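Local coordinates for YycN protein (Bacillus subtilis, PDB 1ON0) that is of unknown function but belongs to the GNAT acetyltransferase family and probably transfers acyl groups to an acceptor not yet identified, at residues T10-S15 against L62-L67; L17-K22 against V73-I78; A25-K30 against A131-A136; D49-P52 against E56-H59; R123-H128 against T143-T148. All coordinates share one frame; numbering follows the deposited sequence.

Interaction 1. Residues T10-S15 against L62-L67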
# COMPACT_ATOMS: atom_id res chain seq x y z
N THR B 10 -12.90 18.66 20.58
CA THR B 10 -12.72 18.34 21.99
C THR B 10 -12.86 16.84 22.28
O THR B 10 -12.18 16.30 23.16
CB THR B 10 -13.74 19.10 22.86
OG1 THR B 10 -15.06 18.56 22.64
CG2 THR B 10 -13.75 20.58 22.50
N GLU B 11 -13.74 16.16 21.54
CA GLU B 11 -13.94 14.73 21.74
C GLU B 11 -12.64 13.99 21.41
O GLU B 11 -12.12 13.23 22.23
CB GLU B 11 -15.06 14.22 20.82
CG GLU B 11 -16.32 15.07 20.77
CD GLU B 11 -16.16 16.34 19.93
OE1 GLU B 11 -15.51 17.30 20.39
OE2 GLU B 11 -16.69 16.38 18.80
N GLU B 12 -12.13 14.22 20.21
CA GLU B 12 -10.91 13.58 19.75
C GLU B 12 -9.69 13.90 20.61
O GLU B 12 -8.96 13.01 21.01
CB GLU B 12 -10.60 14.00 18.31
CG GLU B 12 -11.52 13.41 17.27
CD GLU B 12 -11.35 14.09 15.93
OE1 GLU B 12 -11.82 15.24 15.78
OE2 GLU B 12 -10.73 13.47 15.03
N PHE B 13 -9.48 15.18 20.86
CA PHE B 13 -8.34 15.62 21.66
C PHE B 13 -8.17 14.79 22.93
O PHE B 13 -7.16 14.09 23.09
CB PHE B 13 -8.48 17.10 21.99
CG PHE B 13 -7.38 17.63 22.85
CD1 PHE B 13 -6.05 17.39 22.53
CD2 PHE B 13 -7.67 18.35 24.00
CE1 PHE B 13 -5.03 17.85 23.34
CE2 PHE B 13 -6.66 18.82 24.82
CZ PHE B 13 -5.33 18.57 24.49
N ARG B 14 -9.15 14.86 23.83
CA ARG B 14 -9.10 14.12 25.09
C ARG B 14 -8.69 12.65 24.90
O ARG B 14 -7.82 12.15 25.62
CB ARG B 14 -10.45 14.25 25.80
CG ARG B 14 -10.83 15.72 26.11
CD ARG B 14 -12.11 15.84 26.93
NE ARG B 14 -11.98 15.16 28.21
CZ ARG B 14 -11.34 15.66 29.26
NH1 ARG B 14 -10.78 16.86 29.20
NH2 ARG B 14 -11.23 14.94 30.37
N SER B 15 -9.29 11.98 23.91
CA SER B 15 -8.98 10.58 23.58
C SER B 15 -7.58 10.48 22.99
O SER B 15 -6.88 9.48 23.16
CB SER B 15 -9.98 10.03 22.56
OG SER B 15 -11.31 10.03 23.07
N LEU B 62 -3.40 20.60 16.15
CA LEU B 62 -3.56 19.16 16.21
C LEU B 62 -4.67 18.83 15.21
O LEU B 62 -5.75 19.41 15.25
CB LEU B 62 -3.92 18.71 17.64
CG LEU B 62 -2.81 18.88 18.70
CD1 LEU B 62 -2.72 20.34 19.14
CD2 LEU B 62 -3.09 17.99 19.90
N TRP B 63 -4.34 17.92 14.30
CA TRP B 63 -5.25 17.49 13.23
C TRP B 63 -5.51 15.99 13.27
O TRP B 63 -4.65 15.21 13.68
CB TRP B 63 -4.63 17.80 11.86
CG TRP B 63 -4.48 19.26 11.50
CD1 TRP B 63 -5.49 20.14 11.24
CD2 TRP B 63 -3.26 19.98 11.32
NE1 TRP B 63 -4.97 21.37 10.90
CE2 TRP B 63 -3.60 21.30 10.95
CE3 TRP B 63 -1.90 19.65 11.44
CZ2 TRP B 63 -2.64 22.28 10.69
CZ3 TRP B 63 -0.94 20.63 11.19
CH2 TRP B 63 -1.32 21.93 10.82
N SER B 64 -6.68 15.59 12.82
CA SER B 64 -7.01 14.17 12.73
C SER B 64 -6.83 13.90 11.25
O SER B 64 -7.39 14.63 10.43
CB SER B 64 -8.47 13.93 13.09
OG SER B 64 -9.30 14.59 12.17
N LEU B 65 -6.04 12.89 10.90
CA LEU B 65 -5.84 12.55 9.49
C LEU B 65 -6.95 11.61 9.04
O LEU B 65 -7.12 10.54 9.62
CB LEU B 65 -4.48 11.87 9.29
CG LEU B 65 -3.32 12.62 9.94
CD1 LEU B 65 -2.07 11.76 9.97
CD2 LEU B 65 -3.10 13.93 9.19
N LYS B 66 -7.68 12.01 8.01
CA LYS B 66 -8.78 11.21 7.48
C LYS B 66 -8.53 10.78 6.04
O LYS B 66 -7.96 11.54 5.25
CB LYS B 66 -10.10 11.99 7.55
CG LYS B 66 -10.64 12.23 8.95
CD LYS B 66 -12.10 12.65 8.87
CE LYS B 66 -12.72 12.90 10.23
NZ LYS B 66 -14.18 13.17 10.08
N LEU B 67 -8.95 9.57 5.69
CA LEU B 67 -8.78 9.05 4.33
C LEU B 67 -10.07 9.43 3.62
O LEU B 67 -10.12 9.62 2.40
CB LEU B 67 -8.61 7.52 4.38
CG LEU B 67 -8.12 6.65 3.21
CD1 LEU B 67 -9.28 5.89 2.63
CD2 LEU B 67 -7.40 7.48 2.16
O HOH W 1 -11.45 16.13 13.22
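Glu12 reaches from the first turns of helix 10-31 across to Ser64 on strand 60-66, and its acid end makes the polar half of the contact. From CB the chain leaves the helix with CG anti to the carbonyl carbon (chi1 -72°) and stays extended, which carries the carboxylate over to the strand. Glu12 CD comes within 4.0 Å of Ser64 CB. Beyond it the two oxygens part company. Glu12 OE2 lies against Ser64 CB, at 3.0 Å, while its approach to Ser64 OG is too badly angled for a hydrogen bond. Glu12 OE1 takes the link through a water: water 1 donates to Glu12 OE1 over 2.7 Å and accepts from Ser64 OG over 2.8 Å. Ser64 OG also has a weak hydrogen bond with Thr6 O on strand 4-7. Glu12 OE1 accepts in addition from the backbone N of Gln9, just ahead of the helix, so a glutamate here serves both the helix start and the bridge. Serine suits the facing position, being short enough to leave room for carboxylate and water. One residue on, the contact turns apolar, Phe13 CE1 meeting Leu62 CD2 at 4.0 Å as the side chains cross obliquely. Leu62 also touches Met8 and Trp77, and Phe13 touches Met8 and Leu55; helix 10-31 thus rests on strand 60-66, flanked in the sheet by strands 4-7 and 72-79.

Interaction 2. Residues L17-K22 against V73-I78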
# COMPACT_ATOMS: atom_id res chain seq x y z
N LEU B 17 -5.10 12.62 23.70
CA LEU B 17 -4.21 12.87 24.83
C LEU B 17 -3.89 11.60 25.61
O LEU B 17 -2.73 11.28 25.86
CB LEU B 17 -4.82 13.92 25.76
CG LEU B 17 -3.97 14.53 26.88
CD1 LEU B 17 -4.59 15.83 27.32
CD2 LEU B 17 -3.87 13.57 28.06
N THR B 18 -4.94 10.88 26.01
CA THR B 18 -4.78 9.63 26.75
C THR B 18 -3.97 8.64 25.93
O THR B 18 -3.14 7.91 26.46
CB THR B 18 -6.15 9.01 27.06
OG1 THR B 18 -6.91 9.90 27.88
CG2 THR B 18 -5.99 7.67 27.77
N TYR B 19 -4.21 8.62 24.63
CA TYR B 19 -3.50 7.72 23.75
C TYR B 19 -2.02 8.11 23.69
O TYR B 19 -1.16 7.36 24.14
CB TYR B 19 -4.13 7.77 22.35
CG TYR B 19 -3.49 6.92 21.28
CD1 TYR B 19 -2.25 7.26 20.73
CD2 TYR B 19 -4.15 5.81 20.77
CE1 TYR B 19 -1.69 6.52 19.69
CE2 TYR B 19 -3.61 5.06 19.72
CZ TYR B 19 -2.38 5.42 19.19
OH TYR B 19 -1.86 4.68 18.15
N THR B 20 -1.74 9.30 23.15
CA THR B 20 -0.36 9.76 23.02
C THR B 20 0.44 9.72 24.32
O THR B 20 1.57 9.22 24.35
CB THR B 20 -0.29 11.20 22.42
OG1 THR B 20 1.08 11.59 22.32
CG2 THR B 20 -1.04 12.19 23.29
N THR B 21 -0.15 10.22 25.39
CA THR B 21 0.52 10.23 26.68
C THR B 21 0.98 8.84 27.11
O THR B 21 2.13 8.64 27.50
CB THR B 21 -0.39 10.80 27.80
OG1 THR B 21 -0.69 12.17 27.52
CG2 THR B 21 0.30 10.73 29.15
N LYS B 22 0.08 7.88 27.03
CA LYS B 22 0.40 6.51 27.42
C LYS B 22 1.47 5.94 26.49
O LYS B 22 2.35 5.19 26.90
CB LYS B 22 -0.86 5.65 27.37
CG LYS B 22 -0.63 4.17 27.61
CD LYS B 22 -1.89 3.37 27.34
CE LYS B 22 -2.40 3.59 25.92
NZ LYS B 22 -3.61 2.77 25.69
N VAL B 73 -7.36 7.66 9.71
CA VAL B 73 -6.08 6.95 9.66
C VAL B 73 -5.05 7.28 10.74
O VAL B 73 -4.24 6.41 11.12
CB VAL B 73 -5.43 7.16 8.29
CG1 VAL B 73 -6.41 6.77 7.19
CG2 VAL B 73 -4.99 8.60 8.12
N GLY B 74 -5.08 8.52 11.24
CA GLY B 74 -4.15 8.93 12.27
C GLY B 74 -4.31 10.32 12.87
O GLY B 74 -5.40 10.89 12.91
N TRP B 75 -3.19 10.87 13.33
CA TRP B 75 -3.14 12.17 13.99
C TRP B 75 -1.90 12.93 13.55
O TRP B 75 -0.92 12.34 13.08
CB TRP B 75 -3.08 11.94 15.50
CG TRP B 75 -1.88 11.11 15.89
CD1 TRP B 75 -0.61 11.58 16.18
CD2 TRP B 75 -1.79 9.68 15.96
NE1 TRP B 75 0.23 10.53 16.42
CE2 TRP B 75 -0.46 9.36 16.29
CE3 TRP B 75 -2.71 8.64 15.77
CZ2 TRP B 75 -0.02 8.02 16.44
CZ3 TRP B 75 -2.28 7.31 15.92
CH2 TRP B 75 -0.94 7.02 16.25
N LEU B 76 -1.92 14.24 13.72
CA LEU B 76 -0.78 15.07 13.34
C LEU B 76 -0.82 16.29 14.24
O LEU B 76 -1.83 16.98 14.30
CB LEU B 76 -0.91 15.50 11.89
CG LEU B 76 0.34 15.91 11.10
CD1 LEU B 76 -0.04 17.06 10.19
CD2 LEU B 76 1.49 16.30 12.03
N TRP B 77 0.26 16.55 14.95
CA TRP B 77 0.30 17.69 15.83
C TRP B 77 1.58 18.47 15.60
O TRP B 77 2.67 17.96 15.81
CB TRP B 77 0.21 17.22 17.30
CG TRP B 77 0.61 18.24 18.33
CD1 TRP B 77 0.72 19.58 18.16
CD2 TRP B 77 0.92 17.98 19.70
NE1 TRP B 77 1.09 20.18 19.33
CE2 TRP B 77 1.22 19.22 20.30
CE3 TRP B 77 0.97 16.82 20.49
CZ2 TRP B 77 1.58 19.34 21.65
CZ3 TRP B 77 1.32 16.94 21.84
CH2 TRP B 77 1.62 18.19 22.40
N ILE B 78 1.44 19.72 15.13
CA ILE B 78 2.62 20.54 14.91
C ILE B 78 2.54 21.84 15.67
O ILE B 78 1.45 22.31 16.03
CB ILE B 78 2.85 20.88 13.41
CG1 ILE B 78 1.88 21.96 12.96
CG2 ILE B 78 2.70 19.63 12.57
CD1 ILE B 78 2.12 22.43 11.54
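Tyr19 lays the hydroxyl end of its ring against Trp75 CH2 and CZ3 at the outer end of the indole, the whole meeting being between two aromatic side chains. Tyr19 OH approaches Trp75 CH2 to 3.2 Å; Tyr19 CZ, which carries the hydroxyl, and Tyr19 CE1 each stand 3.6 Å from the same CH2. The six-membered rings have centroids 4.9 Å apart and planes inclined at 59°, an oblique meeting. Trp75 CG lies between its own backbone N and carbonyl carbon (chi1 58°), and from there the indole stands out from strand 72-79 toward the helix; Tyr19 CG, anti to the backbone N (chi1 178°), sends the phenol out to meet it. The next shell fixes both. Tyr97 packs edge-to-face with Trp75 and likewise with Tyr19, and Tyr16 leans on the indole too. Tyr19 OH is hydrogen-bonded to Glu98 of the third subunit, another copy of the protein, so tyrosine suits a place where a flat apolar body must end in a polar tip. Further out, Leu17 O accepts from Thr21 N and, from the opposite face of the carbonyl plane, from Thr21 OG1 at 2.8 Å. On the strand, Val73 and Gly74 both face Leu65 in a classic beta bulge just ahead of Trp75. The aromatic cluster is this protein's way of joining helix to sheet; a long N-terminal helix lying across central antiparallel strands belongs to the alpha-beta architecture of the GNAT fold.

Interaction 3. Residues A25-K30 against A131-A136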
# COMPACT_ATOMS: atom_id res chain seq x y z
N ALA B 25 5.10 7.46 27.19
CA ALA B 25 5.73 6.87 28.35
C ALA B 25 6.39 5.56 27.93
O ALA B 25 7.52 5.25 28.33
CB ALA B 25 4.71 6.62 29.44
N GLU B 26 5.69 4.79 27.11
CA GLU B 26 6.20 3.51 26.63
C GLU B 26 7.45 3.75 25.78
O GLU B 26 8.40 2.97 25.82
CB GLU B 26 5.09 2.82 25.84
CG GLU B 26 5.44 1.52 25.12
CD GLU B 26 4.34 1.09 24.14
OE1 GLU B 26 3.16 1.04 24.56
OE2 GLU B 26 4.66 0.82 22.95
N GLU B 27 7.46 4.84 25.02
CA GLU B 27 8.60 5.16 24.17
C GLU B 27 9.79 5.60 25.02
O GLU B 27 10.94 5.23 24.75
CB GLU B 27 8.25 6.29 23.20
CG GLU B 27 7.17 5.96 22.19
CD GLU B 27 7.69 5.15 21.02
OE1 GLU B 27 7.26 5.44 19.88
OE2 GLU B 27 8.51 4.23 21.24
N LYS B 28 9.52 6.38 26.05
CA LYS B 28 10.60 6.83 26.90
C LYS B 28 11.24 5.68 27.66
O LYS B 28 12.46 5.66 27.86
CB LYS B 28 10.09 7.91 27.85
CG LYS B 28 9.94 9.26 27.16
CD LYS B 28 11.32 9.80 26.82
CE LYS B 28 11.26 11.15 26.16
NZ LYS B 28 12.61 11.75 26.13
N VAL B 29 10.42 4.71 28.07
CA VAL B 29 10.95 3.55 28.79
C VAL B 29 11.76 2.69 27.83
O VAL B 29 12.84 2.22 28.18
CB VAL B 29 9.83 2.67 29.36
CG1 VAL B 29 10.44 1.38 29.91
CG2 VAL B 29 9.11 3.41 30.46
N LYS B 30 11.24 2.51 26.62
CA LYS B 30 11.94 1.72 25.61
C LYS B 30 13.31 2.32 25.33
O LYS B 30 14.31 1.61 25.25
CB LYS B 30 11.13 1.64 24.31
CG LYS B 30 9.85 0.82 24.41
CD LYS B 30 9.14 0.67 23.06
CE LYS B 30 9.94 -0.16 22.08
NZ LYS B 30 9.29 -0.14 20.73
N ALA B 131 15.40 6.72 18.62
CA ALA B 131 16.35 5.89 17.89
C ALA B 131 15.77 4.52 17.57
O ALA B 131 15.96 4.02 16.47
CB ALA B 131 17.62 5.74 18.71
N HIS B 132 15.05 3.92 18.52
CA HIS B 132 14.51 2.58 18.29
C HIS B 132 13.40 2.53 17.24
O HIS B 132 13.13 1.46 16.69
CB HIS B 132 14.01 1.96 19.60
CG HIS B 132 12.89 2.70 20.24
ND1 HIS B 132 13.07 3.58 21.28
CD2 HIS B 132 11.56 2.72 19.96
CE1 HIS B 132 11.91 4.12 21.62
NE2 HIS B 132 10.97 3.61 20.83
N ASN B 133 12.76 3.66 16.97
CA ASN B 133 11.69 3.74 15.97
C ASN B 133 12.30 3.72 14.57
O ASN B 133 12.18 4.69 13.82
CB ASN B 133 10.88 5.02 16.15
CG ASN B 133 9.45 4.77 16.59
OD1 ASN B 133 9.19 4.38 17.73
ND2 ASN B 133 8.51 4.98 15.67
N GLN B 134 12.95 2.62 14.23
CA GLN B 134 13.60 2.42 12.95
C GLN B 134 12.71 2.65 11.73
O GLN B 134 13.10 3.33 10.78
CB GLN B 134 14.17 1.00 12.89
CG GLN B 134 15.66 0.91 12.64
CD GLN B 134 16.47 1.93 13.42
OE1 GLN B 134 16.68 3.06 12.95
NE2 GLN B 134 16.91 1.56 14.62
N THR B 135 11.50 2.10 11.75
CA THR B 135 10.60 2.27 10.61
C THR B 135 10.26 3.72 10.39
O THR B 135 10.17 4.17 9.25
CB THR B 135 9.30 1.49 10.82
OG1 THR B 135 9.60 0.10 11.04
CG2 THR B 135 8.40 1.62 9.60
N ALA B 136 10.06 4.46 11.47
CA ALA B 136 9.73 5.88 11.37
C ALA B 136 10.91 6.65 10.80
O ALA B 136 10.74 7.47 9.89
CB ALA B 136 9.33 6.44 12.74
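His132 and Glu27 form the tight part of this contact: His132 NE2 donates to Glu27 OE2 over 2.6 Å in a nearly straight bond of 168°. The oxygen lies in the plane of the imidazole, whereas the N-H meets the carboxylate from above its plane, 36° out of it. Glu27 is bent at chi2 so that its acid swings toward the histidine, and Glu27 OE1 also has a weak hydrogen bond from His23. Above one face of the His132 imidazole sits Lys30 CB, 4.0 Å from the ring centroid, a CH-pi contact made by the aliphatic root of the lysine. Farther out over the same face the fit loosens: the chain, bent at chi3, ends with Lys30 NZ 3.7 Å from His132 CD2, where Lys30 is partly exposed and packs on Gln134 of the third subunit, another copy of the protein. Without the imidazole, as with an alanine here, the buried Glu27 OE2 is likely to lose its donor and Lys30 CB its ring. Phe130 meets the same imidazole. This His-carboxylate hydrogen bond ties helix 10-31 to the loop that leads from strand 124-127 into helix 134-142 of the GNAT fold.

Interaction 4. Residues D49-P52 against E56-H59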
# COMPACT_ATOMS: atom_id res chain seq x y z
N ASP B 49 2.25 20.45 30.18
CA ASP B 49 3.00 21.70 30.11
C ASP B 49 3.08 22.20 28.68
O ASP B 49 3.10 23.41 28.43
CB ASP B 49 4.41 21.51 30.67
CG ASP B 49 4.39 20.88 32.05
OD1 ASP B 49 3.37 21.05 32.76
OD2 ASP B 49 5.39 20.23 32.42
N LEU B 50 3.13 21.26 27.73
CA LEU B 50 3.20 21.60 26.31
C LEU B 50 1.86 22.08 25.81
O LEU B 50 1.78 22.90 24.90
CB LEU B 50 3.61 20.37 25.50
CG LEU B 50 5.12 20.22 25.30
CD1 LEU B 50 5.42 18.92 24.55
CD2 LEU B 50 5.64 21.42 24.52
N LEU B 51 0.80 21.57 26.43
CA LEU B 51 -0.56 21.93 26.06
C LEU B 51 -1.37 22.36 27.29
O LEU B 51 -2.19 21.61 27.80
CB LEU B 51 -1.21 20.75 25.35
CG LEU B 51 -1.39 20.85 23.83
CD1 LEU B 51 -0.24 21.60 23.18
CD2 LEU B 51 -1.52 19.45 23.25
N PRO B 52 -1.14 23.60 27.77
CA PRO B 52 -1.84 24.15 28.94
C PRO B 52 -3.35 24.16 28.78
O PRO B 52 -4.08 23.53 29.55
CB PRO B 52 -1.28 25.57 29.05
CG PRO B 52 0.08 25.45 28.43
CD PRO B 52 -0.20 24.59 27.23
N GLU B 56 -6.72 24.89 22.86
CA GLU B 56 -6.70 26.35 22.81
C GLU B 56 -5.30 26.90 23.04
O GLU B 56 -5.10 28.10 23.10
CB GLU B 56 -7.66 26.95 23.85
CG GLU B 56 -9.12 26.94 23.42
CD GLU B 56 -9.87 28.21 23.81
OE1 GLU B 56 -10.07 28.45 25.02
OE2 GLU B 56 -10.24 28.98 22.90
N THR B 57 -4.33 26.00 23.16
CA THR B 57 -2.96 26.44 23.35
C THR B 57 -2.55 27.04 22.01
O THR B 57 -2.36 26.32 21.02
CB THR B 57 -2.04 25.27 23.71
OG1 THR B 57 -2.53 24.64 24.90
CG2 THR B 57 -0.62 25.76 23.96
N PRO B 58 -2.40 28.37 21.95
CA PRO B 58 -2.02 29.07 20.72
C PRO B 58 -0.78 28.54 20.00
O PRO B 58 0.18 28.11 20.64
CB PRO B 58 -1.86 30.52 21.19
CG PRO B 58 -1.45 30.38 22.63
CD PRO B 58 -2.37 29.29 23.11
N HIS B 59 -0.83 28.59 18.67
CA HIS B 59 0.24 28.15 17.79
C HIS B 59 0.31 26.64 17.56
O HIS B 59 1.02 26.16 16.67
CB HIS B 59 1.58 28.67 18.30
CG HIS B 59 1.65 30.15 18.40
ND1 HIS B 59 1.08 30.99 17.47
CD2 HIS B 59 2.22 30.96 19.33
CE1 HIS B 59 1.29 32.25 17.82
NE2 HIS B 59 1.98 32.25 18.94
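The backbone doubles back here, bringing the CA atoms of Leu51 and Thr57 within 5.8 Å, as the chain leaves helix 36-50 at Leu51. This is the loop connecting that helix to strand 60-66 of the GNAT fold. Thr57 does the touching from its side, pushing both branches at Pro52. Thr57 OG1 lies 3.3 Å from Pro52 CD and 3.4 Å from Pro52 N, which as a proline nitrogen has no hydrogen to share. What OG1 does bind is Gly54 O, within the loop, with a weaker bond from Arg53 N. OG1 sits anti to the carbonyl carbon, beside its own backbone N (chi1 -58°), where it reaches both partners. Leu51 crosses the threonine at about a right angle, its CD1 4.1 Å from Thr57 CB, and packs in turn on Trp77 and Leu62; a leucine suits this buried place at the end of the helix. A valine in place of Thr57 would probably leave Gly54 O without this donor and Arg53 N without its weak acceptor. The rigid proline ring holds its CD against the methyl. The fit there is tight: Thr57 CG2 lies 3.5 Å from Pro52 CD, and on its other contact reaches Leu50 O at 3.9 Å.

Interaction 5. Residues R123-H128 against T143-T148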
# COMPACT_ATOMS: atom_id res chain seq x y z
N ARG B 123 8.07 27.36 6.58
CA ARG B 123 9.09 27.11 5.57
C ARG B 123 9.99 25.92 5.89
O ARG B 123 10.77 25.48 5.04
CB ARG B 123 9.99 28.34 5.38
CG ARG B 123 9.40 29.48 4.55
CD ARG B 123 10.48 30.05 3.62
NE ARG B 123 11.72 30.36 4.33
CZ ARG B 123 12.93 30.43 3.76
NH1 ARG B 123 13.07 30.20 2.46
NH2 ARG B 123 14.00 30.73 4.50
N LYS B 124 9.91 25.41 7.12
CA LYS B 124 10.75 24.28 7.52
C LYS B 124 10.06 23.44 8.60
O LYS B 124 9.29 23.95 9.41
CB LYS B 124 12.09 24.82 8.04
CG LYS B 124 13.13 23.77 8.39
CD LYS B 124 14.42 24.43 8.88
CE LYS B 124 15.45 23.39 9.29
NZ LYS B 124 16.78 23.99 9.59
N LEU B 125 10.35 22.15 8.60
CA LEU B 125 9.77 21.24 9.57
C LEU B 125 10.84 20.57 10.39
O LEU B 125 11.89 20.18 9.87
CB LEU B 125 8.95 20.16 8.88
CG LEU B 125 7.74 20.65 8.11
CD1 LEU B 125 7.15 19.46 7.38
CD2 LEU B 125 6.71 21.26 9.08
N SER B 126 10.57 20.42 11.68
CA SER B 126 11.52 19.80 12.59
C SER B 126 10.74 18.79 13.44
O SER B 126 9.57 18.99 13.74
CB SER B 126 12.15 20.89 13.45
OG SER B 126 13.16 20.37 14.26
N LEU B 127 11.40 17.70 13.84
CA LEU B 127 10.75 16.67 14.62
C LEU B 127 11.73 15.79 15.41
O LEU B 127 12.93 15.78 15.16
CB LEU B 127 9.91 15.77 13.71
CG LEU B 127 10.68 14.89 12.71
CD1 LEU B 127 11.38 13.75 13.44
CD2 LEU B 127 9.70 14.30 11.70
N HIS B 128 11.18 15.02 16.36
CA HIS B 128 11.99 14.11 17.17
C HIS B 128 11.51 12.68 16.93
O HIS B 128 10.31 12.41 16.86
CB HIS B 128 11.87 14.44 18.66
CG HIS B 128 12.33 13.34 19.57
ND1 HIS B 128 11.64 12.15 19.71
CD2 HIS B 128 13.41 13.24 20.38
CE1 HIS B 128 12.28 11.37 20.56
NE2 HIS B 128 13.36 12.01 20.99
N THR B 143 11.12 10.63 3.00
CA THR B 143 10.36 11.81 2.60
C THR B 143 11.17 13.10 2.62
O THR B 143 10.61 14.18 2.55
CB THR B 143 9.07 12.03 3.46
OG1 THR B 143 9.43 12.30 4.82
CG2 THR B 143 8.16 10.81 3.39
N GLY B 144 12.50 13.00 2.71
CA GLY B 144 13.33 14.20 2.70
C GLY B 144 13.88 14.75 4.01
O GLY B 144 14.59 15.75 4.01
N PHE B 145 13.54 14.11 5.12
CA PHE B 145 14.02 14.55 6.43
C PHE B 145 15.45 14.11 6.64
O PHE B 145 15.83 13.01 6.25
CB PHE B 145 13.16 13.97 7.54
CG PHE B 145 11.95 14.78 7.85
CD1 PHE B 145 12.02 15.85 8.72
CD2 PHE B 145 10.72 14.47 7.27
CE1 PHE B 145 10.88 16.63 9.01
CE2 PHE B 145 9.59 15.23 7.55
CZ PHE B 145 9.68 16.31 8.43
N GLN B 146 16.23 14.98 7.26
CA GLN B 146 17.62 14.67 7.53
C GLN B 146 17.95 14.80 9.00
O GLN B 146 17.42 15.67 9.70
CB GLN B 146 18.53 15.57 6.69
CG GLN B 146 18.88 14.97 5.33
CD GLN B 146 19.80 15.86 4.50
OE1 GLN B 146 19.43 16.97 4.12
NE2 GLN B 146 21.00 15.37 4.21
N GLU B 147 18.84 13.93 9.46
CA GLU B 147 19.29 13.92 10.85
C GLU B 147 20.21 15.11 11.10
O GLU B 147 21.14 15.37 10.33
CB GLU B 147 20.05 12.64 11.13
CG GLU B 147 19.26 11.36 10.93
CD GLU B 147 20.13 10.15 11.19
OE1 GLU B 147 19.59 9.02 11.31
OE2 GLU B 147 21.37 10.33 11.25
N THR B 148 19.95 15.82 12.19
CA THR B 148 20.74 16.99 12.57
C THR B 148 21.35 16.82 13.98
O THR B 148 22.49 17.22 14.23
CB THR B 148 19.86 18.26 12.56
OG1 THR B 148 18.76 18.09 13.47
CG2 THR B 148 19.32 18.51 11.16
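Tyr140 O, at the end of helix 134-142, is gripped by two donors, Thr143 OG1 and the backbone N of Phe145, whose ring packs against Leu125 and Leu127. Thr143 OG1 has a further, weak bond to Leu139 O and lies at the edge of the Phe145 ring, in its plane. The bond from Phe145 N, together with that from Gly144 N to Glu141 O, makes a Schellman motif; Gly144 is its C-prime residue, with a positive phi (101°) at which a side chain would jam against the preceding carbonyl. In the GNAT fold this is where the chain leaves helix 134-142 and passes beside strand 124-127, touching it through Phe145. The phenylalanine is thereby aimed at the strand. Leu127 CG is placed between its backbone N and carbonyl carbon (chi1 68°), which sets Leu127 CD2 over one face of the Phe145 ring, 3.9 Å from the centroid and 19° off the normal, a CH-pi contact. Farther along the ring rim, Phe145 CZ touches Leu125 CB at 3.9 Å. The alternate residues of the strand suit this work, as their side chains share one face: Leu125 also packs on Leu113 and Ala117 of helix 105-119, and Leu127 on Ile91.

Interactions 1 to 4 are partly buried; interaction 5 is a surface contact, apolar and held by a single phenylalanine. Interaction 2, wholly aromatic across its segments, lies nearest the middle, about 7 Å between its centre and the chain's. Interactions 1, 2 and 3 share helix 10-31: interaction 1 sets a water bridge beside an apolar pair, interaction 2 reaches the neighbouring strand, and interaction 3, across the chain's centre from interaction 1, joins the loop before helix 134-142 by a His-carboxylate hydrogen bond. Interactions 2 and 3 both touch the third subunit. Interaction 4, a tight apolar contact around a hydroxyl, is local, yet Leu51 carries it into Phe13 and Leu62 of interaction 1 and Trp77 of strand 72-79.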